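Local structure of putative aldehyde dehydrogenase AldY (Bacillus subtilis, 4DNG) at residues M1-E4 with T5-K8; G421-F424 with A425-I428. The protein probably oxidises aldehydes to carboxylates with NAD(+) and may help protect cells against stress from ethanol and related compounds. All coordinates share one frame; numbering follows the deposited sequence.

Contact 1: M1-E4 with T5-K8; sequences MSFE and TLNK
The carbonyl oxygen of Ser2 receives the backbone N-H of Thr5, with Thr5 N to Ser2 O at 2.7 Å and the hydrogen nearly in line (166°). The N-H comes in 37° out of that carbonyl's plane. The Thr5 side chain crowds the same acceptor: CB lies 3.2 Å from Ser2 O, and CG2, set between its own backbone N and carbonyl carbon, comes to 3.4 Å from that oxygen. OG1 is thereby turned anti to the backbone N (chi1 -154°). One residue on, Leu6 N donates to Phe3 O over 3.1 Å, again from well above the carbonyl plane. Both bonds span three residues, which is 3-10 spacing. This turn sends the side chains of Phe3 and Leu6 in the same direction, flank to flank. Leu6 CD1 approaches the Phe3 ring obliquely, 3.9 Å from CD1 of Phe3, while CB of Leu6 rests 3.4 Å from Phe3 O. The apolar pair is buried: Phe3 packs on Ile86 and Met89 of helix 83-94 and on Ile189 of helix 183-196, which also meets Leu6 through Lys192. The Thr188 hydroxyl holds Leu6 O. Leu6, whose N-H closes the second 3-10 bond, also centres an inverse gamma turn, in which Asn7 N bonds Thr5 O only weakly. The arrangement is a short 3-10 turn with an apolar face against two helices, leading through the gamma turn toward strand 9-11.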
ATOM      1  N   MET A   1      25.897  -8.322  29.798  1.00115.07           N
ATOM      2  CA  MET A   1      26.098  -9.531  30.640  1.00119.39           C
ATOM      3  C   MET A   1      26.057 -10.827  29.833  1.00124.75           C
ATOM      4  O   MET A   1      25.088 -11.593  29.907  1.00129.36           O
ATOM      5  CB  MET A   1      25.097  -9.571  31.799  1.00122.67           C
ATOM      6  CG  MET A   1      25.561  -8.824  33.039  1.00123.39           C
ATOM      7  SD  MET A   1      27.329  -9.008  33.333  1.00136.70           S
ATOM      8  CE  MET A   1      27.960  -7.358  33.009  1.00121.12           C
ATOM      9  N   SER A   2      27.131 -11.054  29.074  1.00124.15           N
ATOM     10  CA  SER A   2      27.327 -12.253  28.240  1.00119.79           C
ATOM     11  C   SER A   2      26.318 -12.370  27.100  1.00108.21           C
ATOM     12  O   SER A   2      25.947 -13.480  26.690  1.00 96.63           O
ATOM     13  CB  SER A   2      27.384 -13.541  29.082  1.00119.97           C
ATOM     14  OG  SER A   2      28.597 -13.619  29.811  1.00120.11           O
ATOM     15  N   PHE A   3      25.898 -11.214  26.582  1.00106.12           N
ATOM     16  CA  PHE A   3      24.948 -11.160  25.468  1.00109.07           C
ATOM     17  C   PHE A   3      25.421 -11.942  24.230  1.00106.25           C
ATOM     18  O   PHE A   3      24.616 -12.280  23.351  1.00106.82           O
ATOM     19  CB  PHE A   3      24.563  -9.708  25.111  1.00103.22           C
ATOM     20  CG  PHE A   3      23.479  -9.120  25.990  1.00100.42           C
ATOM     21  CD1 PHE A   3      22.296  -9.826  26.248  1.00 95.04           C
ATOM     22  CD2 PHE A   3      23.622  -7.844  26.536  1.00 95.44           C
ATOM     23  CE1 PHE A   3      21.300  -9.282  27.053  1.00 91.95           C
ATOM     24  CE2 PHE A   3      22.626  -7.297  27.335  1.00 90.61           C
ATOM     25  CZ  PHE A   3      21.468  -8.018  27.600  1.00 90.60           C
ATOM     26  N   GLU A   4      26.719 -12.246  24.175  1.00 97.55           N
ATOM     27  CA  GLU A   4      27.259 -13.145  23.155  1.00 93.25           C
ATOM     28  C   GLU A   4      26.766 -14.606  23.308  1.00100.24           C
ATOM     29  O   GLU A   4      26.967 -15.425  22.414  1.00102.98           O
ATOM     30  CB  GLU A   4      28.796 -13.079  23.118  1.00101.72           C
ATOM     31  CG  GLU A   4      29.505 -13.423  24.424  1.00118.23           C
ATOM     32  CD  GLU A   4      30.071 -12.195  25.116  1.00131.80           C
ATOM     33  OE1 GLU A   4      29.475 -11.749  26.119  1.00126.40           O
ATOM     34  OE2 GLU A   4      31.108 -11.669  24.648  1.00134.16           O
ATOM     35  N   THR A   5      26.120 -14.933  24.429  1.00102.16           N
ATOM     36  CA  THR A   5      25.488 -16.246  24.578  1.00100.88           C
ATOM     37  C   THR A   5      24.310 -16.403  23.600  1.00101.09           C
ATOM     38  O   THR A   5      23.922 -17.520  23.250  1.00118.19           O
ATOM     39  CB  THR A   5      25.044 -16.511  26.036  1.00109.41           C
ATOM     40  OG1 THR A   5      25.015 -17.922  26.277  1.00139.43           O
ATOM     41  CG2 THR A   5      23.665 -15.932  26.339  1.00 95.06           C
ATOM     42  N   LEU A   6      23.777 -15.268  23.151  1.00 85.26           N
ATOM     43  CA  LEU A   6      22.571 -15.204  22.346  1.00 76.53           C
ATOM     44  C   LEU A   6      22.925 -15.188  20.862  1.00 72.93           C
ATOM     45  O   LEU A   6      22.749 -14.184  20.164  1.00 66.68           O
ATOM     46  CB  LEU A   6      21.773 -13.942  22.699  1.00 74.00           C
ATOM     47  CG  LEU A   6      21.336 -13.531  24.116  1.00 78.21           C
ATOM     48  CD1 LEU A   6      20.319 -12.391  24.020  1.00 69.11           C
ATOM     49  CD2 LEU A   6      20.789 -14.680  24.972  1.00 78.31           C
ATOM     50  N   ASN A   7      23.419 -16.312  20.382  1.00 74.03           N
ATOM     51  CA  ASN A   7      23.874 -16.408  19.002  1.00 78.45           C
ATOM     52  C   ASN A   7      22.994 -17.353  18.174  1.00 75.93           C
ATOM     53  O   ASN A   7      23.386 -17.820  17.099  1.00 76.26           O
ATOM     54  CB  ASN A   7      25.340 -16.849  18.972  1.00 82.56           C
ATOM     55  CG  ASN A   7      25.605 -18.027  19.887  1.00 77.81           C
ATOM     56  OD1 ASN A   7      24.679 -18.716  20.306  1.00 76.58           O
ATOM     57  ND2 ASN A   7      26.864 -18.256  20.209  1.00 77.74           N
ATOM     58  N   LYS A   8      21.789 -17.606  18.675  1.00 72.64           N
ATOM     59  CA  LYS A   8      20.867 -18.524  18.028  1.00 73.97           C
ATOM     60  C   LYS A   8      19.622 -17.809  17.507  1.00 73.10           C
ATOM     61  O   LYS A   8      19.342 -16.672  17.881  1.00 71.23           O
ATOM     62  CB  LYS A   8      20.461 -19.636  19.001  1.00 81.42           C
ATOM     63  CG  LYS A   8      21.589 -20.122  19.893  1.00 90.51           C
ATOM     64  CD  LYS A   8      21.613 -21.634  20.008  1.00100.58           C
ATOM     65  CE  LYS A   8      23.017 -22.123  20.336  1.00101.66           C
ATOM     66  NZ  LYS A   8      23.108 -23.605  20.224  1.00105.86           N
TER

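Contact 2: G421-F424 with A425-I428; sequences GEKF and ALQI
Gln427 reaches back along Phe424, starting at its CB, which sits 3.1 Å from Phe424 O. Its chi1 (-147°) falls some 30° short of fully anti, and beyond CG the chain runs extended to the amide. There NE2 comes within 3.8 Å of CD1 of the Phe424 ring and 3.7 Å of Lys423 O. Ring and side chain point the same way, but the amide and ring planes stand 35° apart and the approach is oblique. The other amide atom, OE1, accepts a hydrogen bond from Gln396. Phe424 O also takes the backbone N-H of Gln427, 2.8 Å from Gln427 N; the bond spans three residues and its donor lies well above the carbonyl plane. Earlier bonds are alpha-helical: Ala425 N to Gly421 O, 2.8 Å, and Leu426 N to Glu422 O, 3.1 Å. Leu426 lies alongside Lys423, with its CG over the Glu422 carbonyl oxygen at 3.3 Å. The change from four-residue to three-residue bonds, overlapping with the type I turn from Ala425 to Ile428, whose closing Ile428 N to Ala425 O bond is weak, brings helix 418-425 to its end. Phe424 and Ile428 pack on Ile399 of helix 395-403, whose Asn403 binds Gln427 O. In the second subunit Tyr140 bonds Glu422 OE2, Lys472 bonds Ala425 O and Ile474 packs on Ala425 and Leu426, before the chain runs on to strand 432-435.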
ATOM      1  N   GLY A 421       9.274  29.021   7.053  1.00 91.04           N
ATOM      2  CA  GLY A 421       9.725  27.635   7.129  1.00 90.69           C
ATOM      3  C   GLY A 421       8.609  26.619   6.928  1.00 91.11           C
ATOM      4  O   GLY A 421       8.815  25.579   6.296  1.00 90.41           O
ATOM      5  N   GLU A 422       7.427  26.925   7.461  1.00 85.53           N
ATOM      6  CA  GLU A 422       6.296  26.031   7.346  1.00 83.09           C
ATOM      7  C   GLU A 422       5.793  26.006   5.910  1.00 87.79           C
ATOM      8  O   GLU A 422       5.346  24.969   5.420  1.00 95.04           O
ATOM      9  CB  GLU A 422       5.189  26.446   8.302  1.00 86.06           C
ATOM     10  CG  GLU A 422       4.010  25.492   8.336  1.00 90.56           C
ATOM     11  CD  GLU A 422       2.907  25.976   9.243  1.00 99.14           C
ATOM     12  OE1 GLU A 422       3.076  25.927  10.480  1.00101.22           O
ATOM     13  OE2 GLU A 422       1.870  26.413   8.709  1.00108.89           O
ATOM     14  N   LYS A 423       5.883  27.137   5.227  1.00 91.76           N
ATOM     15  CA  LYS A 423       5.337  27.229   3.877  1.00 99.52           C
ATOM     16  C   LYS A 423       6.279  26.621   2.853  1.00 92.19           C
ATOM     17  O   LYS A 423       5.837  26.062   1.840  1.00 95.95           O
ATOM     18  CB  LYS A 423       4.933  28.673   3.528  1.00108.08           C
ATOM     19  CG  LYS A 423       3.443  28.982   3.724  1.00119.20           C
ATOM     20  CD  LYS A 423       2.954  28.807   5.168  1.00122.81           C
ATOM     21  CE  LYS A 423       1.465  29.116   5.326  1.00119.61           C
ATOM     22  NZ  LYS A 423       0.570  28.063   4.758  1.00107.04           N
ATOM     23  N   PHE A 424       7.575  26.711   3.139  1.00 79.51           N
ATOM     24  CA  PHE A 424       8.580  26.048   2.318  1.00 87.07           C
ATOM     25  C   PHE A 424       8.573  24.548   2.601  1.00 87.28           C
ATOM     26  O   PHE A 424       8.751  23.736   1.690  1.00 82.71           O
ATOM     27  CB  PHE A 424       9.980  26.619   2.580  1.00 91.17           C
ATOM     28  CG  PHE A 424      10.324  27.825   1.740  1.00 89.94           C
ATOM     29  CD1 PHE A 424      10.159  27.806   0.353  1.00 86.64           C
ATOM     30  CD2 PHE A 424      10.841  28.981   2.337  1.00 90.09           C
ATOM     31  CE1 PHE A 424      10.491  28.916  -0.416  1.00 87.66           C
ATOM     32  CE2 PHE A 424      11.180  30.092   1.570  1.00 88.80           C
ATOM     33  CZ  PHE A 424      11.007  30.059   0.192  1.00 87.40           C
ATOM     34  N   ALA A 425       8.388  24.198   3.875  1.00 87.07           N
ATOM     35  CA  ALA A 425       8.237  22.811   4.303  1.00 81.82           C
ATOM     36  C   ALA A 425       7.120  22.155   3.497  1.00 80.86           C
ATOM     37  O   ALA A 425       7.232  21.002   3.097  1.00 78.06           O
ATOM     38  CB  ALA A 425       7.924  22.741   5.791  1.00 78.79           C
ATOM     39  N   LEU A 426       6.060  22.915   3.251  1.00 81.14           N
ATOM     40  CA  LEU A 426       4.934  22.451   2.456  1.00 87.16           C
ATOM     41  C   LEU A 426       5.244  22.303   0.962  1.00 93.59           C
ATOM     42  O   LEU A 426       4.406  21.831   0.200  1.00101.44           O
ATOM     43  CB  LEU A 426       3.737  23.384   2.659  1.00 85.37           C
ATOM     44  CG  LEU A 426       2.974  23.117   3.962  1.00 92.22           C
ATOM     45  CD1 LEU A 426       1.941  24.203   4.249  1.00 93.88           C
ATOM     46  CD2 LEU A 426       2.330  21.737   3.957  1.00 89.43           C
ATOM     47  N   GLN A 427       6.451  22.685   0.559  1.00 94.00           N
ATOM     48  CA  GLN A 427       6.835  22.713  -0.849  1.00 90.04           C
ATOM     49  C   GLN A 427       7.813  21.618  -1.195  1.00 86.03           C
ATOM     50  O   GLN A 427       8.254  21.511  -2.339  1.00 88.69           O
ATOM     51  CB  GLN A 427       7.481  24.051  -1.153  1.00 94.21           C
ATOM     52  CG  GLN A 427       7.242  24.571  -2.544  1.00 93.91           C
ATOM     53  CD  GLN A 427       7.489  26.042  -2.593  1.00 98.75           C
ATOM     54  OE1 GLN A 427       8.073  26.553  -3.541  1.00101.68           O
ATOM     55  NE2 GLN A 427       7.069  26.738  -1.544  1.00 99.64           N
ATOM     56  N   ILE A 428       8.169  20.826  -0.189  1.00 88.90           N
ATOM     57  CA  ILE A 428       9.103  19.718  -0.327  1.00 84.48           C
ATOM     58  C   ILE A 428       8.361  18.384  -0.360  1.00 94.86           C
ATOM     59  O   ILE A 428       7.623  18.051   0.586  1.00 95.33           O
ATOM     60  CB  ILE A 428      10.099  19.692   0.851  1.00 90.34           C
ATOM     61  CG1 ILE A 428      10.863  21.012   0.923  1.00 95.05           C
ATOM     62  CG2 ILE A 428      11.055  18.496   0.748  1.00 82.82           C
ATOM     63  CD1 ILE A 428      12.024  21.007   1.901  1.00 95.32           C
TER

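Contact 1 and contact 2 are separate local turns on opposite sides of the chain's centre. Their own centres lie 47 Å apart and their nearest atoms about 39 Å apart, so neither touches the other. Contact 1 touches no other chain of the assembly, whereas contact 2 lies at the subunit interface. Residues 421-428 join the end of a helix to strand 432-435, part of the sheet that contains strand 258-262. Both contacts lie away from the predicted catalytic Glu253 and the inferred NAD(+)-binding residues Gly231 to Gly236; the predicted catalytic Cys287 is not modelled.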